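Local coordinates for translocator protein BipD (PDB 2J9T) that is required for epithelial cell invasion and survival within host cells, and probably regulates secretion of effectors BipB and BipC and their insertion into the target membrane, at residues L57-R62 / D156-L161; F67-R72 / K160-I165. All blocks are in the same frame, centred on the assembly; numbering follows the deposited sequence.

How the contacts relate
Both contacts dock one antiparallel beta hairpin, strands 61-63 and 66-68, with its flanking loops, on the place where helix 121-160 gives way to strand 165-167. Their centres lie only about 4 Å apart, and they share Lys160 and Leu161. Along the chain the two arms come first, 57-62 then 67-72, and the second partners follow some 90 residues later. Backbone hydrogen bonds pair Arg58 with Arg71 and Asp61 with Val68, tying the arms together. Contact 1 supplies the buried apolar side, contact 2 the polar, more exposed one. Together they join the link between helices 41-56 and 76-101 to a predicted coiled-coil segment, consistent with an N-terminal domain that chaperones the coiled-coil region.

Contact 1. Residues L57-R62 / D156-L161; sequences LRLPDR and DVMSKL. With BO3 (boric acid), chain C.
Leu57 and Leu59 make a small, buried apolar contact with Met158 and Leu161, where the chain leaving helix 41-56 runs past the last turns of helix 121-160. No hydrogen bond crosses between 57-62 and 156-161; the fit depends on side chains alone, and the backbones approach to 7.0 Å between the CA atoms of Leu57 and Met158. The CD1 branch of Leu57 lies beside the Met158 side chain, 3.7 Å from its CG; the closer approach to CB is too tight to be trusted. The two side chains meet at a slant. The same methyl passes 4.0 Å from Ser159 OG. Met158 bends at chi2 and again at chi3, which carries its CE round toward Leu59, whose CD2 lies 4.2 Å away. With CG anti to the carbonyl carbon (chi1 -69°) and an extended chi2, Leu59 presents CD2 to both methyls of Leu161, with CD1 of Leu161 at 4.0 Å from it; these two side chains cross at about a right angle. Phe254 of helix 244-292 packs against Leu59, Met158 and Leu161, bringing the second long helix to the same cluster. A boric acid molecule is modelled by the backbone of Lys160 and Leu161, too close to Lys160 for its exact placement to be relied on. Pro60 O and Leu57 O accept hydrogen bonds from Tyr247 and Lys258, adding polar ties to helix 244-292. This is side-chain packing of an extended connector against a helical bundle, here between the start of the beta hairpin and the two long helices of a type III secretion tip protein.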
ATOM      1  N   LEU A  57      14.485  -1.093  -5.568  1.00 30.40           N
ATOM      2  CA  LEU A  57      15.342  -0.370  -4.632  1.00 30.17           C
ATOM      3  C   LEU A  57      16.426  -1.326  -4.140  1.00 33.35           C
ATOM      4  O   LEU A  57      16.158  -2.497  -3.866  1.00 32.62           O
ATOM      5  CB  LEU A  57      14.526   0.126  -3.435  1.00 30.47           C
ATOM      6  CG  LEU A  57      13.680   1.382  -3.624  1.00 35.49           C
ATOM      7  CD1 LEU A  57      14.044   2.407  -2.569  1.00 35.87           C
ATOM      8  CD2 LEU A  57      13.873   1.947  -5.021  1.00 38.57           C
ATOM      9  N   ARG A  58      17.649  -0.829  -4.034  1.00 29.81           N
ATOM     10  CA  ARG A  58      18.754  -1.661  -3.586  1.00 29.18           C
ATOM     11  C   ARG A  58      19.852  -0.851  -2.908  1.00 32.40           C
ATOM     12  O   ARG A  58      20.287   0.175  -3.419  1.00 31.44           O
ATOM     13  CB  ARG A  58      19.326  -2.463  -4.751  1.00 28.47           C
ATOM     14  CG  ARG A  58      20.828  -2.642  -4.687  1.00 38.20           C
ATOM     15  CD  ARG A  58      21.337  -3.439  -5.865  1.00 43.32           C
ATOM     16  NE  ARG A  58      21.132  -2.732  -7.123  1.00 49.47           N
ATOM     17  CZ  ARG A  58      21.905  -1.746  -7.554  1.00 63.38           C
ATOM     18  NH1 ARG A  58      22.941  -1.354  -6.831  1.00 55.51           N
ATOM     19  NH2 ARG A  58      21.644  -1.155  -8.707  1.00 49.11           N
ATOM     20  N   LEU A  59      20.297  -1.333  -1.754  1.00 29.36           N
ATOM     21  CA  LEU A  59      21.333  -0.665  -0.981  1.00 29.38           C
ATOM     22  C   LEU A  59      22.693  -0.826  -1.646  1.00 33.25           C
ATOM     23  O   LEU A  59      22.919  -1.781  -2.393  1.00 32.38           O
ATOM     24  CB  LEU A  59      21.378  -1.237   0.443  1.00 29.40           C
ATOM     25  CG  LEU A  59      20.187  -0.935   1.355  1.00 34.05           C
ATOM     26  CD1 LEU A  59      20.311  -1.687   2.670  1.00 34.60           C
ATOM     27  CD2 LEU A  59      20.043   0.559   1.596  1.00 36.02           C
ATOM     28  N   PRO A  60      23.604   0.101  -1.359  1.00 30.60           N
ATOM     29  CA  PRO A  60      24.963   0.024  -1.894  1.00 30.77           C
ATOM     30  C   PRO A  60      25.617  -1.290  -1.452  1.00 36.76           C
ATOM     31  O   PRO A  60      25.307  -1.820  -0.383  1.00 36.33           O
ATOM     32  CB  PRO A  60      25.665   1.213  -1.229  1.00 32.01           C
ATOM     33  CG  PRO A  60      24.581   2.196  -0.989  1.00 35.75           C
ATOM     34  CD  PRO A  60      23.349   1.384  -0.677  1.00 30.89           C
ATOM     35  N   ASP A  61      26.512  -1.814  -2.282  1.00 35.11           N
ATOM     36  CA  ASP A  61      27.179  -3.083  -1.993  1.00 35.81           C
ATOM     37  C   ASP A  61      28.547  -3.136  -2.667  1.00 40.95           C
ATOM     38  O   ASP A  61      28.921  -2.220  -3.400  1.00 40.20           O
ATOM     39  CB  ASP A  61      26.315  -4.249  -2.484  1.00 37.87           C
ATOM     40  CG  ASP A  61      26.467  -5.491  -1.631  1.00 49.99           C
ATOM     41  OD1 ASP A  61      27.016  -5.395  -0.512  1.00 50.77           O
ATOM     42  OD2 ASP A  61      26.023  -6.568  -2.080  1.00 57.05           O
ATOM     43  N   ARG A  62      29.291  -4.213  -2.425  1.00 38.82           N
ATOM     44  CA  ARG A  62      30.611  -4.385  -3.037  1.00 39.33           C
ATOM     45  C   ARG A  62      30.713  -5.693  -3.810  1.00 44.66           C
ATOM     46  O   ARG A  62      30.473  -6.774  -3.267  1.00 44.92           O
ATOM     47  CB  ARG A  62      31.720  -4.310  -1.986  1.00 39.75           C
ATOM     48  CG  ARG A  62      32.065  -2.898  -1.565  1.00 51.97           C
ATOM     49  CD  ARG A  62      33.555  -2.620  -1.689  1.00 58.13           C
ATOM     50  NE  ARG A  62      33.905  -1.346  -1.072  1.00 60.25           N
ATOM     51  CZ  ARG A  62      35.146  -0.955  -0.826  1.00 70.89           C
ATOM     52  NH1 ARG A  62      35.374   0.218  -0.254  1.00 52.61           N
ATOM     53  NH2 ARG A  62      36.160  -1.738  -1.153  1.00 64.23           N
ATOM     54  N   ASP A 156      11.406   6.202   0.319  1.00 26.41           N
ATOM     55  CA  ASP A 156      12.143   7.450   0.448  1.00 26.67           C
ATOM     56  C   ASP A 156      13.417   7.297   1.279  1.00 30.37           C
ATOM     57  O   ASP A 156      14.480   7.778   0.890  1.00 30.05           O
ATOM     58  CB  ASP A 156      11.249   8.526   1.056  1.00 29.21           C
ATOM     59  CG  ASP A 156      11.569   9.902   0.541  1.00 44.72           C
ATOM     60  OD1 ASP A 156      10.745  10.811   0.748  1.00 47.05           O
ATOM     61  OD2 ASP A 156      12.632  10.070  -0.094  1.00 52.66           O
ATOM     62  N   VAL A 157      13.306   6.645   2.433  1.00 27.09           N
ATOM     63  CA  VAL A 157      14.466   6.427   3.284  1.00 27.20           C
ATOM     64  C   VAL A 157      15.408   5.477   2.586  1.00 32.91           C
ATOM     65  O   VAL A 157      16.623   5.613   2.681  1.00 32.53           O
ATOM     66  CB  VAL A 157      14.072   5.897   4.661  1.00 31.22           C
ATOM     67  CG1 VAL A 157      13.092   6.840   5.331  1.00 31.20           C
ATOM     68  CG2 VAL A 157      13.491   4.508   4.543  1.00 31.14           C
ATOM     69  N   MET A 158      14.834   4.525   1.860  1.00 31.66           N
ATOM     70  CA  MET A 158      15.614   3.557   1.099  1.00 32.73           C
ATOM     71  C   MET A 158      16.544   4.242   0.099  1.00 35.64           C
ATOM     72  O   MET A 158      17.610   3.723  -0.218  1.00 36.00           O
ATOM     73  CB  MET A 158      14.687   2.594   0.356  1.00 35.97           C
ATOM     74  CG  MET A 158      14.729   1.166   0.872  1.00 40.74           C
ATOM     75  SD  MET A 158      14.880   1.094   2.659  1.00 46.02           S
ATOM     76  CE  MET A 158      16.087  -0.218   2.831  1.00 42.81           C
ATOM     77  N   SER A 159      16.127   5.394  -0.412  1.00 30.67           N
ATOM     78  CA  SER A 159      16.927   6.125  -1.387  1.00 30.00           C
ATOM     79  C   SER A 159      17.838   7.159  -0.733  1.00 33.30           C
ATOM     80  O   SER A 159      19.025   7.250  -1.058  1.00 32.56           O
ATOM     81  CB  SER A 159      16.028   6.801  -2.416  1.00 33.28           C
ATOM     82  OG  SER A 159      14.687   6.389  -2.259  1.00 44.16           O
ATOM     83  N   LYS A 160      17.275   7.950   0.174  1.00 29.35           N
ATOM     84  CA  LYS A 160      18.039   8.989   0.857  1.00 28.79           C
ATOM     85  C   LYS A 160      19.163   8.388   1.694  1.00 34.04           C
ATOM     86  O   LYS A 160      20.289   8.891   1.699  1.00 33.70           O
ATOM     87  CB  LYS A 160      17.122   9.829   1.744  1.00 30.17           C
ATOM     88  CG  LYS A 160      16.512  11.027   1.042  1.00 36.57           C
ATOM     89  CD  LYS A 160      15.077  11.255   1.498  1.00 44.35           C
ATOM     90  CE  LYS A 160      14.684  12.722   1.407  1.00 50.35           C
ATOM     91  NZ  LYS A 160      14.140  13.220   2.701  1.00 58.20           N
ATOM     92  N   LEU A 161      18.844   7.318   2.413  1.00 30.93           N
ATOM     93  CA  LEU A 161      19.809   6.674   3.290  1.00 30.83           C
ATOM     94  C   LEU A 161      21.108   6.294   2.577  1.00 35.60           C
ATOM     95  O   LEU A 161      22.157   6.147   3.211  1.00 35.38           O
ATOM     96  CB  LEU A 161      19.167   5.471   4.009  1.00 30.79           C
ATOM     97  CG  LEU A 161      19.505   4.011   3.668  1.00 35.31           C
ATOM     98  CD1 LEU A 161      18.447   3.099   4.284  1.00 35.21           C
ATOM     99  CD2 LEU A 161      19.606   3.762   2.173  1.00 38.04           C
TER
HETATM  100  B   BO3 C1302      18.988   9.578   5.598  1.00 46.76           B
HETATM  101  O1  BO3 C1302      19.358   9.511   4.234  1.00 47.33           O
HETATM  102  O2  BO3 C1302      19.345  10.707   6.376  1.00 46.18           O
HETATM  103  O3  BO3 C1302      18.231   8.530   6.174  1.00 47.41           O

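Contact 2. Residues F67-R72 / K160-I165; sequences FVDGRR and KLQDYI. With BO3 (boric acid), chain C.
Gln162 fills the tight part of this contact, reaching from the 3-10 turn 161-163 to the backbone of Gly70 and Arg71. Its chain runs straight beyond CG (chi2 -178°) and brings the amide to its acceptor edge-first: NE2 donates to Arg71 O at 3.1 Å, with an N-H...O angle of 155°. The donor sits well above the carbonyl plane of Arg71, while that oxygen lies nearly in the amide plane of Gln162. NE2 also donates to Met158 O, so two carbonyls hold the buried amide and limit its rotation. On the other side of the amide, OE1 rests 3.3 Å from Gly70 CA. Nearby, Gly70 N donates to Asp69 OD1 at 2.9 Å.

The solvent side is looser. Arg72 runs past Gln162 in the opposite direction and makes a salt bridge with Asp163 between two exposed side chains, though their ends are modelled too close for the detail to be trusted. At the far end, the Phe67 ring turns its edge to the backbone, CZ being 4.0 Å from Ile165 O. Such packing is that of a beta-hairpin arm laid across a helix-to-strand turn, with a glutamine bridging their backbones.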
ATOM      1  N   PHE A  67      33.025  -0.994  -5.058  1.00 40.57           N
ATOM      2  CA  PHE A  67      31.816  -0.414  -4.497  1.00 39.16           C
ATOM      3  C   PHE A  67      30.796  -0.235  -5.615  1.00 41.33           C
ATOM      4  O   PHE A  67      31.079   0.407  -6.628  1.00 40.21           O
ATOM      5  CB  PHE A  67      32.136   0.941  -3.851  1.00 40.54           C
ATOM      6  CG  PHE A  67      30.917   1.729  -3.435  1.00 41.37           C
ATOM      7  CD1 PHE A  67      30.294   2.592  -4.325  1.00 43.63           C
ATOM      8  CD2 PHE A  67      30.450   1.672  -2.131  1.00 43.05           C
ATOM      9  CE1 PHE A  67      29.204   3.349  -3.932  1.00 44.31           C
ATOM     10  CE2 PHE A  67      29.355   2.424  -1.735  1.00 45.59           C
ATOM     11  CZ  PHE A  67      28.733   3.263  -2.637  1.00 43.45           C
ATOM     12  N   VAL A  68      29.621  -0.833  -5.441  1.00 37.16           N
ATOM     13  CA  VAL A  68      28.559  -0.726  -6.436  1.00 36.32           C
ATOM     14  C   VAL A  68      27.394   0.098  -5.904  1.00 39.80           C
ATOM     15  O   VAL A  68      26.689  -0.324  -4.989  1.00 39.69           O
ATOM     16  CB  VAL A  68      28.088  -2.104  -6.932  1.00 39.54           C
ATOM     17  CG1 VAL A  68      27.413  -1.969  -8.280  1.00 39.19           C
ATOM     18  CG2 VAL A  68      29.250  -3.079  -7.002  1.00 39.08           C
ATOM     19  N   ASP A  69      27.210   1.280  -6.476  1.00 36.06           N
ATOM     20  CA  ASP A  69      26.135   2.179  -6.074  1.00 35.73           C
ATOM     21  C   ASP A  69      24.799   1.450  -6.005  1.00 36.85           C
ATOM     22  O   ASP A  69      24.617   0.406  -6.628  1.00 36.13           O
ATOM     23  CB  ASP A  69      26.036   3.344  -7.058  1.00 38.44           C
ATOM     24  CG  ASP A  69      25.612   4.633  -6.392  1.00 56.58           C
ATOM     25  OD1 ASP A  69      25.235   4.597  -5.196  1.00 58.06           O
ATOM     26  OD2 ASP A  69      25.649   5.683  -7.072  1.00 65.64           O
ATOM     27  N   GLY A  70      23.868   2.006  -5.239  1.00 31.76           N
ATOM     28  CA  GLY A  70      22.549   1.413  -5.092  1.00 30.94           C
ATOM     29  C   GLY A  70      21.544   2.060  -6.043  1.00 33.45           C
ATOM     30  O   GLY A  70      21.901   2.919  -6.850  1.00 33.11           O
ATOM     31  N   ARG A  71      20.286   1.643  -5.935  1.00 29.07           N
ATOM     32  CA  ARG A  71      19.220   2.186  -6.767  1.00 28.25           C
ATOM     33  C   ARG A  71      18.194   2.960  -5.941  1.00 31.60           C
ATOM     34  O   ARG A  71      17.592   2.414  -5.015  1.00 30.06           O
ATOM     35  CB  ARG A  71      18.515   1.061  -7.528  1.00 27.33           C
ATOM     36  CG  ARG A  71      17.855   1.512  -8.818  1.00 33.96           C
ATOM     37  CD  ARG A  71      16.394   1.122  -8.865  1.00 38.40           C
ATOM     38  NE  ARG A  71      15.998   0.636 -10.184  1.00 42.06           N
ATOM     39  CZ  ARG A  71      14.791   0.810 -10.712  1.00 50.24           C
ATOM     40  NH1 ARG A  71      13.854   1.467 -10.037  1.00 39.34           N
ATOM     41  NH2 ARG A  71      14.517   0.322 -11.913  1.00 27.29           N
ATOM     42  N   ARG A  72      17.996   4.231  -6.288  1.00 28.95           N
ATOM     43  CA  ARG A  72      16.986   5.058  -5.629  1.00 28.84           C
ATOM     44  C   ARG A  72      15.634   4.808  -6.297  1.00 33.50           C
ATOM     45  O   ARG A  72      15.546   4.077  -7.287  1.00 33.91           O
ATOM     46  CB  ARG A  72      17.346   6.539  -5.719  1.00 27.52           C
ATOM     47  CG  ARG A  72      18.803   6.824  -5.498  1.00 35.56           C
ATOM     48  CD  ARG A  72      19.033   7.543  -4.193  1.00 40.69           C
ATOM     49  NE  ARG A  72      20.449   7.571  -3.845  1.00 47.85           N
ATOM     50  CZ  ARG A  72      21.061   8.604  -3.280  1.00 56.07           C
ATOM     51  NH1 ARG A  72      22.356   8.534  -2.995  1.00 41.56           N
ATOM     52  NH2 ARG A  72      20.380   9.704  -2.991  1.00 37.41           N
ATOM     53  N   LYS A 160      17.275   7.950   0.174  1.00 29.35           N
ATOM     54  CA  LYS A 160      18.039   8.989   0.857  1.00 28.79           C
ATOM     55  C   LYS A 160      19.163   8.388   1.694  1.00 34.04           C
ATOM     56  O   LYS A 160      20.289   8.891   1.699  1.00 33.70           O
ATOM     57  CB  LYS A 160      17.122   9.829   1.744  1.00 30.17           C
ATOM     58  CG  LYS A 160      16.512  11.027   1.042  1.00 36.57           C
ATOM     59  CD  LYS A 160      15.077  11.255   1.498  1.00 44.35           C
ATOM     60  CE  LYS A 160      14.684  12.722   1.407  1.00 50.35           C
ATOM     61  NZ  LYS A 160      14.140  13.220   2.701  1.00 58.20           N
ATOM     62  N   LEU A 161      18.844   7.318   2.413  1.00 30.93           N
ATOM     63  CA  LEU A 161      19.809   6.674   3.290  1.00 30.83           C
ATOM     64  C   LEU A 161      21.108   6.294   2.577  1.00 35.60           C
ATOM     65  O   LEU A 161      22.157   6.147   3.211  1.00 35.38           O
ATOM     66  CB  LEU A 161      19.167   5.471   4.009  1.00 30.79           C
ATOM     67  CG  LEU A 161      19.505   4.011   3.668  1.00 35.31           C
ATOM     68  CD1 LEU A 161      18.447   3.099   4.284  1.00 35.21           C
ATOM     69  CD2 LEU A 161      19.606   3.762   2.173  1.00 38.04           C
ATOM     70  N   GLN A 162      21.041   6.178   1.254  1.00 32.18           N
ATOM     71  CA  GLN A 162      22.202   5.784   0.459  1.00 32.01           C
ATOM     72  C   GLN A 162      23.308   6.835   0.421  1.00 38.23           C
ATOM     73  O   GLN A 162      24.450   6.541   0.042  1.00 38.22           O
ATOM     74  CB  GLN A 162      21.778   5.377  -0.948  1.00 32.77           C
ATOM     75  CG  GLN A 162      20.893   4.147  -0.964  1.00 36.68           C
ATOM     76  CD  GLN A 162      20.525   3.717  -2.353  1.00 45.75           C
ATOM     77  OE1 GLN A 162      21.315   3.854  -3.284  1.00 36.46           O
ATOM     78  NE2 GLN A 162      19.327   3.162  -2.503  1.00 39.85           N
ATOM     79  N   ASP A 163      22.978   8.051   0.847  1.00 35.66           N
ATOM     80  CA  ASP A 163      23.963   9.124   0.906  1.00 35.84           C
ATOM     81  C   ASP A 163      24.870   8.943   2.127  1.00 40.55           C
ATOM     82  O   ASP A 163      25.916   9.581   2.236  1.00 40.77           O
ATOM     83  CB  ASP A 163      23.271  10.490   0.976  1.00 37.81           C
ATOM     84  CG  ASP A 163      22.421  10.780  -0.250  1.00 49.26           C
ATOM     85  OD1 ASP A 163      21.720  11.817  -0.254  1.00 49.10           O
ATOM     86  OD2 ASP A 163      22.445   9.968  -1.201  1.00 57.16           O
ATOM     87  N   TYR A 164      24.458   8.074   3.045  1.00 36.95           N
ATOM     88  CA  TYR A 164      25.214   7.837   4.267  1.00 36.41           C
ATOM     89  C   TYR A 164      25.904   6.479   4.275  1.00 38.53           C
ATOM     90  O   TYR A 164      26.368   6.017   5.316  1.00 37.46           O
ATOM     91  CB  TYR A 164      24.316   7.996   5.494  1.00 38.10           C
ATOM     92  CG  TYR A 164      23.588   9.321   5.545  1.00 40.67           C
ATOM     93  CD1 TYR A 164      22.430   9.527   4.810  1.00 42.98           C
ATOM     94  CD2 TYR A 164      24.069  10.373   6.310  1.00 41.71           C
ATOM     95  CE1 TYR A 164      21.763  10.743   4.842  1.00 44.21           C
ATOM     96  CE2 TYR A 164      23.409  11.593   6.347  1.00 42.95           C
ATOM     97  CZ  TYR A 164      22.250  11.767   5.615  1.00 50.51           C
ATOM     98  OH  TYR A 164      21.578  12.968   5.655  1.00 50.10           O
ATOM     99  N   ILE A 165      25.975   5.848   3.105  1.00 34.47           N
ATOM    100  CA  ILE A 165      26.670   4.571   2.947  1.00 34.24           C
ATOM    101  C   ILE A 165      27.663   4.725   1.804  1.00 39.90           C
ATOM    102  O   ILE A 165      27.266   4.923   0.657  1.00 39.94           O
ATOM    103  CB  ILE A 165      25.696   3.391   2.671  1.00 36.77           C
ATOM    104  CG1 ILE A 165      24.857   3.079   3.907  1.00 36.44           C
ATOM    105  CG2 ILE A 165      26.473   2.150   2.232  1.00 37.35           C
ATOM    106  CD1 ILE A 165      23.552   2.414   3.582  1.00 39.92           C
TER
HETATM  107  B   BO3 C1302      18.988   9.578   5.598  1.00 46.76           B
HETATM  108  O1  BO3 C1302      19.358   9.511   4.234  1.00 47.33           O
HETATM  109  O2  BO3 C1302      19.345  10.707   6.376  1.00 46.18           O
HETATM  110  O3  BO3 C1302      18.231   8.530   6.174  1.00 47.41           O